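Local coordinates for periplasmic branched-chain amino acid-binding protein (PDB 3I09) that probably binds branched-chain amino acids or related small carboxylates in the periplasm for an ABC transporter, and here holds acetoacetic acid, at residues Y122-L127 against E157-D162; V135-G140 against K165-K170. All blocks are in the same frame, centred on the assembly; numbering follows the deposited sequence.

How the contacts relate
Both contacts join the same two helices, 124-137 and 151-166, in the lobe of the type I periplasmic binding fold whose parallel sheet includes strands 142-148 and 170-177. The helices travel in the same general direction, with strand 142-148 between them in sequence. The centre of contact 1 lies about 12 Å from the centre of the chain, where helix 124-137 begins beside the acetoacetic acid pocket; Y122 belongs to that pocket. Contact 2 pairs the C-terminal ends of the two helices, its centre about 24 Å from the chain centre. The centres of the contacts are about 14 Å apart, and neither segment of contact 2 supplies a pocket residue.

Contact 1: residues Y122-L127 against E157-D162; sequences YDTMAL and EKNTAD. With AAE (acetoacetic acid), chain C.
T124 and N159 tie the first turn of helix 124-137 to the side of helix 151-166, two helices of one alpha/beta lobe in this type I periplasmic binding protein. The tight part is a single short bond: T124 OG1 donates to N159 OD1 at 2.6 Å, nearly in line with the amide C=O (169°). The threonine hydroxyl sits between its backbone N and carbonyl carbon (chi1 53°), which turns OG1 to the neighbouring helix. N159 lies across T124 at about a right angle, and its CB rests 3.6 Å from T124 O. Beyond the two segments D106 strengthens the knot, its backbone N bonding T124 OG1 and its carboxylate bonding N159 ND2, so both ends of the N159 amide are used and its rotation is fixed. F152, A155 and L156 pack against T124 and keep this side buried.

Toward solvent the fit is looser. M125, a selenomethionine, starts out facing away from N159, but two bends in its chain fold its end back, bringing CE to 3.4 Å from N159 ND2. Farther along that outer surface K158 NZ forms a salt bridge with D162 OD2 at 2.8 Å within its own helix.

D123 is the N-cap of helix 124-137, its OD1 accepting from A126 N at 3.0 Å. Just before it the chain enters the ligand pocket, where Y122 OH, bonded to G102 O, lies 3.6 Å from C5 of acetoacetic acid.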
ATOM      1  N   TYR A 122      -0.661   4.587   0.473  1.00 11.01           N
ATOM      2  CA  TYR A 122      -0.080   4.764  -0.865  1.00 11.77           C
ATOM      3  C   TYR A 122      -1.160   4.424  -1.887  1.00 11.43           C
ATOM      4  O   TYR A 122      -2.163   3.843  -1.537  1.00 10.82           O
ATOM      5  CB  TYR A 122       1.134   3.872  -1.110  1.00 11.94           C
ATOM      6  CG  TYR A 122       0.797   2.437  -1.316  1.00 10.55           C
ATOM      7  CD1 TYR A 122       0.317   1.660  -0.265  1.00 10.94           C
ATOM      8  CD2 TYR A 122       0.798   1.873  -2.589  1.00 10.93           C
ATOM      9  CE1 TYR A 122      -0.066   0.313  -0.467  1.00 11.21           C
ATOM     10  CE2 TYR A 122       0.460   0.520  -2.792  1.00 12.37           C
ATOM     11  CZ  TYR A 122       0.003  -0.237  -1.747  1.00 12.50           C
ATOM     12  OH  TYR A 122      -0.357  -1.556  -1.968  1.00 12.17           O
ATOM     13  N   ASP A 123      -0.950   4.789  -3.139  1.00 11.09           N
ATOM     14  CA  ASP A 123      -1.761   4.217  -4.222  1.00 11.24           C
ATOM     15  C   ASP A 123      -0.951   4.113  -5.487  1.00 11.29           C
ATOM     16  O   ASP A 123       0.215   4.530  -5.556  1.00 11.13           O
ATOM     17  CB  ASP A 123      -3.119   4.940  -4.450  1.00 10.64           C
ATOM     18  CG  ASP A 123      -2.993   6.360  -4.979  1.00 12.53           C
ATOM     19  OD1 ASP A 123      -2.046   6.660  -5.722  1.00 12.45           O
ATOM     20  OD2 ASP A 123      -3.897   7.171  -4.627  1.00 12.00           O
ATOM     21  N   THR A 124      -1.553   3.513  -6.494  1.00 11.85           N
ATOM     22  CA  THR A 124      -0.842   3.280  -7.759  1.00 12.04           C
ATOM     23  C   THR A 124      -0.515   4.535  -8.549  1.00 12.36           C
ATOM     24  O   THR A 124       0.448   4.539  -9.324  1.00 12.95           O
ATOM     25  CB  THR A 124      -1.643   2.321  -8.642  1.00 12.52           C
ATOM     26  OG1 THR A 124      -2.980   2.804  -8.785  1.00 12.89           O
ATOM     27  CG2 THR A 124      -1.671   0.947  -8.008  1.00 12.45           C
HETATM   28  N   MSE A 125      -1.273   5.616  -8.371  1.00 12.58           N
HETATM   29  CA  MSE A 125      -0.890   6.895  -8.989  1.00 13.20           C
HETATM   30  C   MSE A 125       0.427   7.425  -8.376  1.00 12.40           C
HETATM   31  O   MSE A 125       1.301   7.857  -9.096  1.00 11.44           O
HETATM   32  CB  MSE A 125      -2.032   7.906  -8.839  1.00 13.48           C
HETATM   33  CG  MSE A 125      -1.734   9.250  -9.337  1.00 15.73           C
HETATM   34 SE   MSE A 125      -1.569   9.165 -11.309  0.75 20.22          SE
HETATM   35  CE  MSE A 125      -3.453   9.115 -11.703  1.00 22.91           C
ATOM     36  N   ALA A 126       0.569   7.397  -7.050  1.00 12.57           N
ATOM     37  CA  ALA A 126       1.802   7.832  -6.410  1.00 12.50           C
ATOM     38  C   ALA A 126       2.984   6.967  -6.825  1.00 11.97           C
ATOM     39  O   ALA A 126       4.069   7.510  -7.046  1.00 12.14           O
ATOM     40  CB  ALA A 126       1.679   7.841  -4.872  1.00 13.34           C
ATOM     41  N   LEU A 127       2.788   5.646  -6.931  1.00 12.24           N
ATOM     42  CA  LEU A 127       3.854   4.743  -7.419  1.00 11.32           C
ATOM     43  C   LEU A 127       4.340   5.128  -8.801  1.00 12.15           C
ATOM     44  O   LEU A 127       5.550   5.246  -9.049  1.00 12.61           O
ATOM     45  CB  LEU A 127       3.432   3.267  -7.381  1.00 12.50           C
ATOM     46  CG  LEU A 127       3.056   2.695  -6.007  1.00 11.64           C
ATOM     47  CD1 LEU A 127       2.529   1.272  -6.109  1.00 13.22           C
ATOM     48  CD2 LEU A 127       4.239   2.806  -4.980  1.00 11.89           C
ATOM     49  N   GLU A 157      -0.335  -0.731 -14.029  1.00 12.87           N
ATOM     50  CA  GLU A 157       0.123  -0.669 -15.412  0.50 13.46           C
ATOM     51  C   GLU A 157      -0.470   0.565 -16.098  1.00 13.09           C
ATOM     52  O   GLU A 157       0.222   1.278 -16.823  1.00 13.30           O
ATOM     53  CB  GLU A 157      -0.240  -1.954 -16.186  0.50 13.38           C
ATOM     54  CG  GLU A 157       0.140  -1.901 -17.685  0.50 14.85           C
ATOM     55  CD  GLU A 157      -0.348  -3.101 -18.503  0.50 18.07           C
ATOM     56  OE1 GLU A 157      -0.269  -4.259 -18.037  0.50 19.68           O
ATOM     57  OE2 GLU A 157      -0.782  -2.886 -19.650  0.50 23.48           O
ATOM     58  N   LYS A 158      -1.753   0.821 -15.887  1.00 13.63           N
ATOM     59  CA  LYS A 158      -2.359   1.988 -16.540  1.00 14.51           C
ATOM     60  C   LYS A 158      -1.768   3.323 -16.052  1.00 14.17           C
ATOM     61  O   LYS A 158      -1.412   4.170 -16.873  1.00 13.24           O
ATOM     62  CB  LYS A 158      -3.888   1.990 -16.397  1.00 16.42           C
ATOM     63  CG  LYS A 158      -4.606   3.260 -16.839  1.00 20.12           C
ATOM     64  CD  LYS A 158      -4.548   3.475 -18.314  1.00 27.38           C
ATOM     65  CE  LYS A 158      -5.742   4.331 -18.812  1.00 31.26           C
ATOM     66  NZ  LYS A 158      -5.822   5.668 -18.131  1.00 34.30           N
ATOM     67  N   ASN A 159      -1.641   3.490 -14.729  1.00 13.15           N
ATOM     68  CA  ASN A 159      -1.071   4.727 -14.170  1.00 12.22           C
ATOM     69  C   ASN A 159       0.355   4.892 -14.696  1.00 11.52           C
ATOM     70  O   ASN A 159       0.766   5.962 -15.101  1.00 10.68           O
ATOM     71  CB  ASN A 159      -1.002   4.674 -12.637  1.00 12.85           C
ATOM     72  CG  ASN A 159      -2.352   4.825 -11.933  1.00 14.42           C
ATOM     73  OD1 ASN A 159      -2.631   4.075 -11.014  1.00 18.45           O
ATOM     74  ND2 ASN A 159      -3.171   5.795 -12.334  1.00 16.41           N
ATOM     75  N   THR A 160       1.126   3.819 -14.679  1.00 11.36           N
ATOM     76  CA  THR A 160       2.549   3.910 -15.048  1.00 12.05           C
ATOM     77  C   THR A 160       2.710   4.160 -16.555  1.00 11.25           C
ATOM     78  O   THR A 160       3.528   5.002 -16.967  1.00 11.20           O
ATOM     79  CB  THR A 160       3.340   2.691 -14.577  1.00 12.05           C
ATOM     80  OG1 THR A 160       3.128   2.479 -13.163  1.00 12.88           O
ATOM     81  CG2 THR A 160       4.862   2.856 -14.861  1.00 11.98           C
ATOM     82  N   ALA A 161       1.944   3.445 -17.383  1.00 12.27           N
ATOM     83  CA  ALA A 161       1.955   3.687 -18.827  1.00 13.34           C
ATOM     84  C   ALA A 161       1.631   5.143 -19.155  1.00 13.57           C
ATOM     85  O   ALA A 161       2.274   5.766 -20.039  1.00 13.11           O
ATOM     86  CB  ALA A 161       0.997   2.736 -19.585  1.00 12.00           C
ATOM     87  N   ASP A 162       0.634   5.681 -18.474  1.00 14.15           N
ATOM     88  CA  ASP A 162       0.251   7.093 -18.670  1.00 14.09           C
ATOM     89  C   ASP A 162       1.397   8.043 -18.315  1.00 13.79           C
ATOM     90  O   ASP A 162       1.674   8.985 -19.075  1.00 13.84           O
ATOM     91  CB  ASP A 162      -0.984   7.463 -17.867  1.00 14.03           C
ATOM     92  CG  ASP A 162      -2.275   6.849 -18.425  1.00 18.00           C
ATOM     93  OD1 ASP A 162      -2.308   6.367 -19.593  1.00 19.69           O
ATOM     94  OD2 ASP A 162      -3.268   6.839 -17.672  1.00 20.74           O
TER
HETATM   95  O1  AAE C 501      -3.155  -3.591  -4.048  1.00 12.11           O
HETATM   96  C2  AAE C 501      -2.583  -4.693  -4.120  1.00 12.90           C
HETATM   97  O3  AAE C 501      -3.164  -5.725  -4.523  1.00 10.60           O
HETATM   98  C4  AAE C 501      -1.109  -4.764  -3.760  1.00 12.11           C
HETATM   99  C5  AAE C 501      -0.914  -5.120  -2.313  1.00 16.14           C
HETATM  100  O8  AAE C 501      -1.869  -5.099  -1.500  1.00 11.84           O
HETATM  101  C9  AAE C 501       0.511  -5.334  -1.894  1.00 12.93           C

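Contact 2: residues V135-G140 against K165-K170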
ATOM      1  N   VAL A 135      12.437   7.055 -13.503  1.00 17.20           N
ATOM      2  CA  VAL A 135      13.109   6.170 -14.452  1.00 16.76           C
ATOM      3  C   VAL A 135      13.088   6.779 -15.869  1.00 17.43           C
ATOM      4  O   VAL A 135      14.123   6.783 -16.547  1.00 17.07           O
ATOM      5  CB  VAL A 135      12.513   4.757 -14.420  1.00 17.19           C
ATOM      6  CG1 VAL A 135      13.073   3.847 -15.532  1.00 16.02           C
ATOM      7  CG2 VAL A 135      12.740   4.108 -13.053  1.00 16.41           C
ATOM      8  N   VAL A 136      11.952   7.318 -16.301  1.00 17.74           N
ATOM      9  CA  VAL A 136      11.869   7.934 -17.647  1.00 19.15           C
ATOM     10  C   VAL A 136      12.807   9.142 -17.710  1.00 20.88           C
ATOM     11  O   VAL A 136      13.523   9.332 -18.709  1.00 22.59           O
ATOM     12  CB  VAL A 136      10.429   8.360 -18.033  1.00 19.02           C
ATOM     13  CG1 VAL A 136      10.428   9.072 -19.409  1.00 18.70           C
ATOM     14  CG2 VAL A 136       9.543   7.192 -18.057  1.00 18.35           C
ATOM     15  N   LYS A 137      12.856   9.927 -16.634  1.00 21.96           N
ATOM     16  CA  LYS A 137      13.709  11.109 -16.605  1.00 23.88           C
ATOM     17  C   LYS A 137      15.184  10.729 -16.656  1.00 23.01           C
ATOM     18  O   LYS A 137      15.972  11.528 -17.163  1.00 24.88           O
ATOM     19  CB  LYS A 137      13.432  12.014 -15.386  1.00 24.73           C
ATOM     20  CG  LYS A 137      12.487  13.199 -15.677  1.00 27.59           C
ATOM     21  CD  LYS A 137      11.105  13.071 -15.086  1.00 31.91           C
ATOM     22  CE  LYS A 137      10.443  14.458 -14.873  1.00 34.01           C
ATOM     23  NZ  LYS A 137       8.933  14.423 -14.870  1.00 34.79           N
ATOM     24  N   GLN A 138      15.539   9.534 -16.169  1.00 22.40           N
ATOM     25  CA  GLN A 138      16.905   8.988 -16.195  0.70 22.88           C
ATOM     26  C   GLN A 138      17.270   8.374 -17.565  1.00 22.35           C
ATOM     27  O   GLN A 138      18.386   7.865 -17.744  1.00 23.19           O
ATOM     28  CB  GLN A 138      17.089   7.873 -15.144  0.70 22.87           C
ATOM     29  CG  GLN A 138      17.224   8.260 -13.626  0.70 24.88           C
ATOM     30  CD  GLN A 138      17.135   7.028 -12.679  0.70 24.98           C
ATOM     31  OE1 GLN A 138      16.645   5.964 -13.058  0.70 30.03           O
ATOM     32  NE2 GLN A 138      17.606   7.178 -11.463  0.70 29.19           N
ATOM     33  N   GLY A 139      16.337   8.383 -18.499  1.00 21.30           N
ATOM     34  CA  GLY A 139      16.564   7.832 -19.841  1.00 19.47           C
ATOM     35  C   GLY A 139      15.942   6.469 -20.101  1.00 18.08           C
ATOM     36  O   GLY A 139      16.176   5.880 -21.169  1.00 16.57           O
ATOM     37  N   GLY A 140      15.148   5.961 -19.145  1.00 15.74           N
ATOM     38  CA  GLY A 140      14.431   4.701 -19.355  1.00 14.47           C
ATOM     39  C   GLY A 140      13.170   5.058 -20.137  1.00 15.43           C
ATOM     40  O   GLY A 140      12.097   5.216 -19.550  1.00 14.68           O
ATOM     41  N   LYS A 165       4.249   7.739 -21.022  1.00 17.19           N
ATOM     42  CA  LYS A 165       3.874   8.461 -22.238  1.00 19.15           C
ATOM     43  C   LYS A 165       3.880   9.983 -22.047  1.00 19.82           C
ATOM     44  O   LYS A 165       4.370  10.715 -22.907  1.00 20.67           O
ATOM     45  CB  LYS A 165       2.534   7.964 -22.764  1.00 19.08           C
ATOM     46  CG  LYS A 165       2.551   6.517 -23.259  1.00 22.49           C
ATOM     47  CD  LYS A 165       1.118   5.982 -23.446  1.00 26.62           C
ATOM     48  CE  LYS A 165       1.072   4.471 -23.632  1.00 27.74           C
ATOM     49  NZ  LYS A 165      -0.345   3.926 -23.565  1.00 27.87           N
ATOM     50  N   ALA A 166       3.351  10.462 -20.927  1.00 20.51           N
ATOM     51  CA  ALA A 166       3.371  11.888 -20.603  1.00 21.37           C
ATOM     52  C   ALA A 166       4.784  12.476 -20.570  1.00 22.22           C
ATOM     53  O   ALA A 166       4.949  13.660 -20.832  1.00 22.16           O
ATOM     54  CB  ALA A 166       2.714  12.135 -19.276  1.00 21.19           C
ATOM     55  N   ASN A 167       5.786  11.655 -20.245  1.00 22.37           N
ATOM     56  CA  ASN A 167       7.164  12.113 -20.103  1.00 23.14           C
ATOM     57  C   ASN A 167       8.062  11.769 -21.293  1.00 22.19           C
ATOM     58  O   ASN A 167       9.287  11.776 -21.181  1.00 22.36           O
ATOM     59  CB  ASN A 167       7.759  11.565 -18.807  1.00 23.08           C
ATOM     60  CG  ASN A 167       7.308  12.331 -17.591  1.00 26.80           C
ATOM     61  OD1 ASN A 167       7.907  13.350 -17.243  1.00 30.37           O
ATOM     62  ND2 ASN A 167       6.267  11.835 -16.907  1.00 23.77           N
ATOM     63  N   GLY A 168       7.447  11.467 -22.424  1.00 21.61           N
ATOM     64  CA  GLY A 168       8.159  11.284 -23.658  1.00 20.81           C
ATOM     65  C   GLY A 168       8.593   9.862 -23.931  1.00 20.44           C
ATOM     66  O   GLY A 168       9.358   9.630 -24.874  1.00 20.70           O
ATOM     67  N   GLY A 169       8.106   8.903 -23.142  1.00 18.86           N
ATOM     68  CA  GLY A 169       8.497   7.514 -23.304  1.00 17.68           C
ATOM     69  C   GLY A 169       7.521   6.767 -24.181  1.00 18.55           C
ATOM     70  O   GLY A 169       6.570   7.371 -24.673  1.00 18.34           O
ATOM     71  N   LYS A 170       7.768   5.467 -24.374  1.00 17.51           N
ATOM     72  CA  LYS A 170       6.931   4.584 -25.204  1.00 17.83           C
ATOM     73  C   LYS A 170       6.695   3.241 -24.489  1.00 17.86           C
ATOM     74  O   LYS A 170       7.587   2.699 -23.847  1.00 17.15           O
ATOM     75  CB  LYS A 170       7.633   4.308 -26.539  1.00 18.43           C
ATOM     76  CG  LYS A 170       6.823   3.482 -27.512  1.00 21.02           C
TER
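K137 and V136 meet N167 where helices 124-137 and 151-166 both finish, each in a Schellman motif, before the chain turns into strands 142-148 and 170-177. These are the outer corners of an alpha/beta lobe, and strand 142-148, helix 151-166 and strand 170-177 form a beta-alpha-beta crossover.

The polar link is at the surface. K137 NZ donates to N167 OD1 at 2.8 Å, reaching it off the C=O line (137°) and tilted 30° from the carbonyl plane. A bend at chi2 (108°) swings the exposed lysine chain over to the other helix end. N167 ND2 turns back to V163 O in the last turn of helix 151-166, so the amide is held from both ends.

Van der Waals packing lies deeper and comes from one branch of V136. Its CG1 sits 3.7 Å from N167 CB and 3.4 Å from N167 O, and faces the backbone of G169 beyond, while W143 of strand 142-148 covers the buried valine.

Backbone bonds close the two helices. With G139 at positive phi, G139 N bonds V136 O and G140 N bonds V135 O. The other end repeats the pattern around G168, also at positive phi: G168 N bonds K165 O, and G169 N reaches V164 O. The chain then pairs at once, K170 bonding through the backbone to K141, just ahead of strand 142-148, and to W143 within it, and the indole NE1 of W143 bonds G140 O.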